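Side-chain contacts in malic enzyme (Entamoeba histolytica, PDB 3NV9), which probably catalyses the oxidative decarboxylation of malate to pyruvate, with NADP or NAD taking up the electrons: residues A209-K214 against F393-G398; V213-H218 against G294-I299. All coordinates share one frame; numbering follows the deposited sequence.

Contact 1 of 2, residues A209-K214 against F393-G398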
ATOM      1  N   ALA A 209      26.889  22.646 -12.654  1.00 30.11           N
ATOM      2  CA  ALA A 209      26.743  23.975 -13.250  1.00 29.22           C
ATOM      3  C   ALA A 209      27.913  24.881 -12.857  1.00 29.43           C
ATOM      4  O   ALA A 209      28.540  25.481 -13.713  1.00 30.89           O
ATOM      5  CB  ALA A 209      25.371  24.589 -12.869  1.00 27.79           C
ATOM      6  N   LEU A 210      28.239  24.950 -11.575  1.00 29.93           N
ATOM      7  CA  LEU A 210      29.388  25.746 -11.136  1.00 29.55           C
ATOM      8  C   LEU A 210      30.724  25.296 -11.733  1.00 30.11           C
ATOM      9  O   LEU A 210      31.536  26.150 -12.109  1.00 29.76           O
ATOM     10  CB  LEU A 210      29.476  25.855  -9.617  1.00 28.81           C
ATOM     11  CG  LEU A 210      28.393  26.711  -8.965  1.00 28.71           C
ATOM     12  CD1 LEU A 210      28.618  26.641  -7.514  1.00 31.95           C
ATOM     13  CD2 LEU A 210      28.355  28.187  -9.389  1.00 30.86           C
ATOM     14  N   LYS A 211      30.948  23.986 -11.833  1.00 29.98           N
ATOM     15  CA  LYS A 211      32.153  23.482 -12.494  1.00 30.53           C
ATOM     16  C   LYS A 211      32.186  23.942 -13.937  1.00 30.41           C
ATOM     17  O   LYS A 211      33.209  24.410 -14.412  1.00 30.01           O
ATOM     18  CB  LYS A 211      32.220  21.954 -12.443  1.00 30.05           C
ATOM     19  CG  LYS A 211      32.909  21.444 -11.199  1.00 33.37           C
ATOM     20  CD  LYS A 211      32.460  20.070 -10.814  1.00 37.13           C
ATOM     21  CE  LYS A 211      32.991  19.681  -9.417  1.00 40.51           C
ATOM     22  NZ  LYS A 211      34.365  19.135  -9.549  1.00 41.45           N
ATOM     23  N   LEU A 212      31.070  23.796 -14.637  1.00 30.23           N
ATOM     24  CA  LEU A 212      31.023  24.199 -16.040  1.00 30.42           C
ATOM     25  C   LEU A 212      31.345  25.670 -16.270  1.00 30.39           C
ATOM     26  O   LEU A 212      31.953  25.975 -17.266  1.00 30.86           O
ATOM     27  CB  LEU A 212      29.674  23.861 -16.683  1.00 29.80           C
ATOM     28  CG  LEU A 212      29.546  22.360 -16.929  1.00 30.14           C
ATOM     29  CD1 LEU A 212      28.084  21.842 -17.012  1.00 27.32           C
ATOM     30  CD2 LEU A 212      30.403  21.996 -18.163  1.00 30.94           C
ATOM     31  N   VAL A 213      30.927  26.565 -15.370  1.00 30.73           N
ATOM     32  CA  VAL A 213      31.092  28.016 -15.591  1.00 31.28           C
ATOM     33  C   VAL A 213      32.377  28.541 -14.932  1.00 32.52           C
ATOM     34  O   VAL A 213      32.662  29.730 -14.966  1.00 32.89           O
ATOM     35  CB  VAL A 213      29.830  28.885 -15.130  1.00 30.81           C
ATOM     36  CG1 VAL A 213      28.523  28.471 -15.914  1.00 31.24           C
ATOM     37  CG2 VAL A 213      29.611  28.850 -13.628  1.00 26.88           C
ATOM     38  N   LYS A 214      33.110  27.621 -14.323  1.00 34.00           N
ATOM     39  CA  LYS A 214      34.324  27.863 -13.522  1.00 35.26           C
ATOM     40  C   LYS A 214      34.168  28.890 -12.388  1.00 35.98           C
ATOM     41  O   LYS A 214      34.921  29.869 -12.328  1.00 37.14           O
ATOM     42  CB  LYS A 214      35.499  28.216 -14.430  1.00 34.65           C
ATOM     43  CG  LYS A 214      35.810  27.133 -15.432  1.00 35.66           C
ATOM     44  CD  LYS A 214      36.538  27.652 -16.674  1.00 36.52           C
ATOM     45  CE  LYS A 214      36.905  26.482 -17.626  1.00 39.75           C
ATOM     46  NZ  LYS A 214      36.887  26.912 -19.064  1.00 38.12           N
ATOM     47  N   PHE A 393      28.523  11.279 -10.179  1.00 26.13           N
ATOM     48  CA  PHE A 393      28.120  10.255 -11.142  1.00 25.93           C
ATOM     49  C   PHE A 393      27.986  10.894 -12.508  1.00 26.86           C
ATOM     50  O   PHE A 393      28.485  10.349 -13.527  1.00 27.03           O
ATOM     51  CB  PHE A 393      26.783   9.593 -10.775  1.00 25.72           C
ATOM     52  CG  PHE A 393      26.344   8.557 -11.761  1.00 23.58           C
ATOM     53  CD1 PHE A 393      26.626   7.231 -11.540  1.00 21.35           C
ATOM     54  CD2 PHE A 393      25.678   8.921 -12.934  1.00 24.21           C
ATOM     55  CE1 PHE A 393      26.235   6.271 -12.459  1.00 20.64           C
ATOM     56  CE2 PHE A 393      25.290   7.948 -13.871  1.00 20.77           C
ATOM     57  CZ  PHE A 393      25.567   6.654 -13.632  1.00 21.65           C
ATOM     58  N   ALA A 394      27.333  12.050 -12.538  1.00 26.04           N
ATOM     59  CA  ALA A 394      27.164  12.745 -13.814  1.00 27.13           C
ATOM     60  C   ALA A 394      28.497  13.201 -14.421  1.00 27.86           C
ATOM     61  O   ALA A 394      28.735  13.002 -15.621  1.00 27.79           O
ATOM     62  CB  ALA A 394      26.115  13.947 -13.706  1.00 26.04           C
ATOM     63  N   GLU A 395      29.353  13.833 -13.605  1.00 28.77           N
ATOM     64  CA  GLU A 395      30.642  14.312 -14.087  1.00 29.18           C
ATOM     65  C   GLU A 395      31.557  13.205 -14.639  1.00 29.54           C
ATOM     66  O   GLU A 395      32.268  13.460 -15.579  1.00 30.84           O
ATOM     67  CB  GLU A 395      31.369  15.078 -12.998  1.00 29.37           C
ATOM     68  CG  GLU A 395      32.800  15.430 -13.353  1.00 31.46           C
ATOM     69  CD  GLU A 395      33.476  16.246 -12.278  1.00 36.67           C
ATOM     70  OE1 GLU A 395      33.141  16.074 -11.057  1.00 34.83           O
ATOM     71  OE2 GLU A 395      34.337  17.077 -12.652  1.00 39.73           O
ATOM     72  N   LYS A 396      31.544  12.005 -14.049  1.00 29.28           N
ATOM     73  CA  LYS A 396      32.313  10.848 -14.535  1.00 30.07           C
ATOM     74  C   LYS A 396      31.978  10.402 -15.989  1.00 29.64           C
ATOM     75  O   LYS A 396      32.855   9.963 -16.727  1.00 29.22           O
ATOM     76  CB  LYS A 396      31.996   9.638 -13.661  1.00 31.13           C
ATOM     77  CG  LYS A 396      33.140   8.959 -13.057  1.00 36.18           C
ATOM     78  CD  LYS A 396      33.319   9.440 -11.589  1.00 39.09           C
ATOM     79  CE  LYS A 396      34.660   8.934 -11.003  1.00 42.56           C
ATOM     80  NZ  LYS A 396      35.338   9.952 -10.073  1.00 43.48           N
ATOM     81  N   ARG A 397      30.708  10.419 -16.381  1.00 28.38           N
ATOM     82  CA  ARG A 397      30.398  10.090 -17.776  1.00 27.28           C
ATOM     83  C   ARG A 397      30.322  11.334 -18.657  1.00 26.99           C
ATOM     84  O   ARG A 397      29.867  11.239 -19.783  1.00 26.93           O
ATOM     85  CB  ARG A 397      29.138   9.228 -17.942  1.00 27.05           C
ATOM     86  CG  ARG A 397      27.884   9.726 -17.194  1.00 26.96           C
ATOM     87  CD  ARG A 397      27.388  11.090 -17.639  1.00 26.27           C
ATOM     88  NE  ARG A 397      25.941  11.274 -17.416  1.00 27.83           N
ATOM     89  CZ  ARG A 397      25.322  12.455 -17.323  1.00 26.14           C
ATOM     90  NH1 ARG A 397      26.012  13.595 -17.422  1.00 21.91           N
ATOM     91  NH2 ARG A 397      23.997  12.490 -17.135  1.00 23.98           N
ATOM     92  N   GLY A 398      30.753  12.492 -18.141  1.00 27.35           N
ATOM     93  CA  GLY A 398      30.703  13.719 -18.935  1.00 27.39           C
ATOM     94  C   GLY A 398      29.486  14.627 -18.697  1.00 27.69           C
ATOM     95  O   GLY A 398      28.318  14.203 -18.852  1.00 27.10           O
TER
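A bend at the last torsion of Lys211 (chi4 -85°) turns its ammonium out of line with the carbons behind it and sets NZ almost equally far from the two carboxylate oxygens of Glu395. In Glu395 CG lies anti to the backbone N (chi1 171°) and the rest of the chain continues extended, which carries the carboxylate outward to the lysine. The two side chains cross at about a right angle. Lys211 NZ comes to 3.6 Å from Glu395 OE1 and 3.7 Å from Glu395 OE2. At that range the pair is a long salt bridge, an attraction of charges without a directed bond. The aliphatic part follows, with Lys211 CD 4.0 Å from Glu395 OE2. The touching groups sit at the surface, where solvent probably weakens the attraction.

Just past the glutamate, Arg397 folds back over the end of its own helix. Arg397 NH1 gives a 2.8 Å bond to Gly398 O, approaching from above the carbonyl plane, and one guanidinium face lies against Ala394 CA. Glu410, Asn403 and Ile405 O take up the remaining nitrogens, tying this turn to the chain that follows.

The bridge joins the last turns of helices 193-213 and 380-396. Other sides of the first helix face the Rossmann sheet: Ala209, Leu210 and Val213 rest on Ile322 of strand 322-325, and Leu212 reaches Ile345 of strand 345-348. Phe393, on the second helix, packs against helix 413-428.

Contact 2 of 2, residues V213-H218 against G294-I299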
ATOM      1  N   VAL A 213      30.927  26.565 -15.370  1.00 30.73           N
ATOM      2  CA  VAL A 213      31.092  28.016 -15.591  1.00 31.28           C
ATOM      3  C   VAL A 213      32.377  28.541 -14.932  1.00 32.52           C
ATOM      4  O   VAL A 213      32.662  29.730 -14.966  1.00 32.89           O
ATOM      5  CB  VAL A 213      29.830  28.885 -15.130  1.00 30.81           C
ATOM      6  CG1 VAL A 213      28.523  28.471 -15.914  1.00 31.24           C
ATOM      7  CG2 VAL A 213      29.611  28.850 -13.628  1.00 26.88           C
ATOM      8  N   LYS A 214      33.110  27.621 -14.323  1.00 34.00           N
ATOM      9  CA  LYS A 214      34.324  27.863 -13.522  1.00 35.26           C
ATOM     10  C   LYS A 214      34.168  28.890 -12.388  1.00 35.98           C
ATOM     11  O   LYS A 214      34.921  29.869 -12.328  1.00 37.14           O
ATOM     12  CB  LYS A 214      35.499  28.216 -14.430  1.00 34.65           C
ATOM     13  CG  LYS A 214      35.810  27.133 -15.432  1.00 35.66           C
ATOM     14  CD  LYS A 214      36.538  27.652 -16.674  1.00 36.52           C
ATOM     15  CE  LYS A 214      36.905  26.482 -17.626  1.00 39.75           C
ATOM     16  NZ  LYS A 214      36.887  26.912 -19.064  1.00 38.12           N
ATOM     17  N   LYS A 215      33.209  28.689 -11.484  1.00 36.12           N
ATOM     18  CA  LYS A 215      33.053  29.609 -10.343  1.00 35.80           C
ATOM     19  C   LYS A 215      33.022  28.852  -9.014  1.00 36.56           C
ATOM     20  O   LYS A 215      32.467  27.749  -8.942  1.00 36.97           O
ATOM     21  CB  LYS A 215      31.795  30.480 -10.474  1.00 34.93           C
ATOM     22  CG  LYS A 215      31.701  31.362 -11.717  1.00 32.94           C
ATOM     23  CD  LYS A 215      30.324  32.043 -11.811  1.00 26.59           C
ATOM     24  CE  LYS A 215      30.215  32.864 -13.083  1.00 26.32           C
ATOM     25  NZ  LYS A 215      28.904  33.636 -13.289  1.00 25.32           N
ATOM     26  N   ASP A 216      33.637  29.439  -7.988  1.00 36.71           N
ATOM     27  CA  ASP A 216      33.646  28.901  -6.645  1.00 37.52           C
ATOM     28  C   ASP A 216      32.274  29.204  -6.013  1.00 36.42           C
ATOM     29  O   ASP A 216      31.753  30.324  -6.147  1.00 36.38           O
ATOM     30  CB  ASP A 216      34.820  29.555  -5.870  1.00 38.69           C
ATOM     31  CG  ASP A 216      34.835  29.225  -4.372  1.00 44.02           C
ATOM     32  OD1 ASP A 216      34.367  28.140  -3.948  1.00 49.67           O
ATOM     33  OD2 ASP A 216      35.384  30.044  -3.587  1.00 51.49           O
ATOM     34  N   ILE A 217      31.686  28.207  -5.341  1.00 35.03           N
ATOM     35  CA  ILE A 217      30.354  28.334  -4.739  1.00 33.52           C
ATOM     36  C   ILE A 217      30.169  29.577  -3.847  1.00 34.49           C
ATOM     37  O   ILE A 217      29.103  30.269  -3.924  1.00 33.79           O
ATOM     38  CB  ILE A 217      29.911  27.043  -4.030  1.00 33.14           C
ATOM     39  CG1 ILE A 217      28.385  27.031  -3.813  1.00 31.50           C
ATOM     40  CG2 ILE A 217      30.769  26.738  -2.757  1.00 32.78           C
ATOM     41  CD1 ILE A 217      27.872  25.728  -3.198  1.00 32.63           C
ATOM     42  N   HIS A 218      31.213  29.875  -3.053  1.00 34.29           N
ATOM     43  CA  HIS A 218      31.218  30.938  -2.035  1.00 34.83           C
ATOM     44  C   HIS A 218      31.361  32.332  -2.654  1.00 34.96           C
ATOM     45  O   HIS A 218      31.174  33.353  -1.967  1.00 34.77           O
ATOM     46  CB  HIS A 218      32.356  30.685  -1.021  1.00 34.81           C
ATOM     47  CG  HIS A 218      32.284  31.532   0.207  1.00 37.22           C
ATOM     48  ND1 HIS A 218      32.798  32.813   0.258  1.00 40.19           N
ATOM     49  CD2 HIS A 218      31.790  31.271   1.447  1.00 40.18           C
ATOM     50  CE1 HIS A 218      32.604  33.314   1.470  1.00 39.56           C
ATOM     51  NE2 HIS A 218      31.994  32.399   2.208  1.00 40.12           N
ATOM     52  N   GLY A 294      23.943  41.528 -12.448  1.00 35.71           N
ATOM     53  CA  GLY A 294      25.177  40.891 -12.007  1.00 35.62           C
ATOM     54  C   GLY A 294      25.097  39.542 -11.294  1.00 35.22           C
ATOM     55  O   GLY A 294      26.126  39.005 -10.879  1.00 35.53           O
ATOM     56  N   ALA A 295      23.896  38.988 -11.119  1.00 34.03           N
ATOM     57  CA  ALA A 295      23.782  37.716 -10.404  1.00 32.83           C
ATOM     58  C   ALA A 295      24.367  36.560 -11.206  1.00 32.49           C
ATOM     59  O   ALA A 295      24.456  36.602 -12.467  1.00 33.43           O
ATOM     60  CB  ALA A 295      22.325  37.406  -9.933  1.00 32.35           C
ATOM     61  N   ASP A 296      24.761  35.528 -10.466  1.00 31.11           N
ATOM     62  CA  ASP A 296      25.341  34.332 -11.059  1.00 30.48           C
ATOM     63  C   ASP A 296      24.324  33.211 -11.255  1.00 29.33           C
ATOM     64  O   ASP A 296      24.334  32.508 -12.265  1.00 29.29           O
ATOM     65  CB  ASP A 296      26.545  33.871 -10.192  1.00 29.81           C
ATOM     66  CG  ASP A 296      27.645  34.970 -10.105  1.00 30.13           C
ATOM     67  OD1 ASP A 296      27.757  35.687  -9.086  1.00 31.64           O
ATOM     68  OD2 ASP A 296      28.363  35.134 -11.085  1.00 28.48           O
ATOM     69  N   VAL A 297      23.483  33.054 -10.253  1.00 29.53           N
ATOM     70  CA  VAL A 297      22.570  31.954 -10.097  1.00 29.86           C
ATOM     71  C   VAL A 297      21.190  32.560  -9.768  1.00 30.80           C
ATOM     72  O   VAL A 297      21.074  33.510  -8.976  1.00 30.91           O
ATOM     73  CB  VAL A 297      23.067  30.987  -8.958  1.00 30.22           C
ATOM     74  CG1 VAL A 297      22.076  29.858  -8.650  1.00 28.63           C
ATOM     75  CG2 VAL A 297      24.461  30.410  -9.295  1.00 28.23           C
ATOM     76  N   LEU A 298      20.160  32.009 -10.409  1.00 31.24           N
ATOM     77  CA  LEU A 298      18.776  32.400 -10.216  1.00 30.26           C
ATOM     78  C   LEU A 298      18.056  31.089 -10.122  1.00 30.65           C
ATOM     79  O   LEU A 298      18.158  30.239 -11.057  1.00 29.65           O
ATOM     80  CB  LEU A 298      18.263  33.184 -11.434  1.00 30.80           C
ATOM     81  CG  LEU A 298      16.769  33.573 -11.533  1.00 29.26           C
ATOM     82  CD1 LEU A 298      16.280  34.037 -10.193  1.00 29.94           C
ATOM     83  CD2 LEU A 298      16.518  34.679 -12.618  1.00 29.97           C
ATOM     84  N   ILE A 299      17.350  30.914  -9.008  1.00 29.45           N
ATOM     85  CA  ILE A 299      16.680  29.651  -8.723  1.00 31.06           C
ATOM     86  C   ILE A 299      15.219  29.923  -8.328  1.00 32.33           C
ATOM     87  O   ILE A 299      14.972  30.633  -7.315  1.00 33.05           O
ATOM     88  CB  ILE A 299      17.416  28.856  -7.589  1.00 30.36           C
ATOM     89  CG1 ILE A 299      18.835  28.448  -8.000  1.00 31.22           C
ATOM     90  CG2 ILE A 299      16.654  27.642  -7.203  1.00 29.40           C
ATOM     91  CD1 ILE A 299      19.555  27.556  -6.922  1.00 31.15           C
TER
HETATM   92  O   HOH W   1      27.001  31.611 -13.490  1.00 29.92           O
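Three oxygens surround the ammonium of Lys215: Asp296 OD2, a water, and the backbone O of Glu319. The shortest bond across this contact is the salt bridge from Lys215 NZ to Asp296 OD2, at 2.7 Å. It uses the anti lone pair of OD2, the one turned away from the other carboxylate oxygen. The water accepts from Lys215 NZ at 2.8 Å and donates to Asp296 O at 3.1 Å, so the lysine reaches both the side chain and the main chain of the same aspartate.

Lys215 gets there fully stretched: CG stands beside the backbone N (chi1 -59°) and every later torsion is close to 180°. The end of the lysine chain passes the carboxylate at a slant, with Lys215 CE 3.5 Å from Asp296 OD2. Asp296 is in turn held through its other oxygen: OD1 accepts from Arg221 N while OD2 faces the lysine. With each oxygen bonded to a different partner, rotation of the carboxylate is probably restricted.

The loop carrying Lys215 leads from helix 193-213 into strand 222-225, and Asp296 directly precedes strand 297-300, which lies parallel beside strand 222-225. The bridge therefore joins the loop leading into one central strand of a Rossmann fold to the start of its neighbour, at the end of the sheet opposite the strand C termini where such folds bind the dinucleotide.

In the fold
Both contacts start from one piece of chain, the end of helix 193-213 and the turn after it, and share Val213 and Lys214. Going on from there, the chain makes strand 222-225 and returns at 294-299, where contact 2 closes a loop with 75 residues between its segments. It then passes through strands 322-325 and 345-348 before helix 380-396 brings 393-398 back for contact 1, whose loop shares that start but runs on about a hundred residues further. The centres of the contacts lie about 14 Å apart, linked by a probable hydrogen bond of 3.1 Å from Lys215 N to Leu210 O. The helix end and the loop after it are thus tied to a later surface helix and to the start of a central strand, respectively.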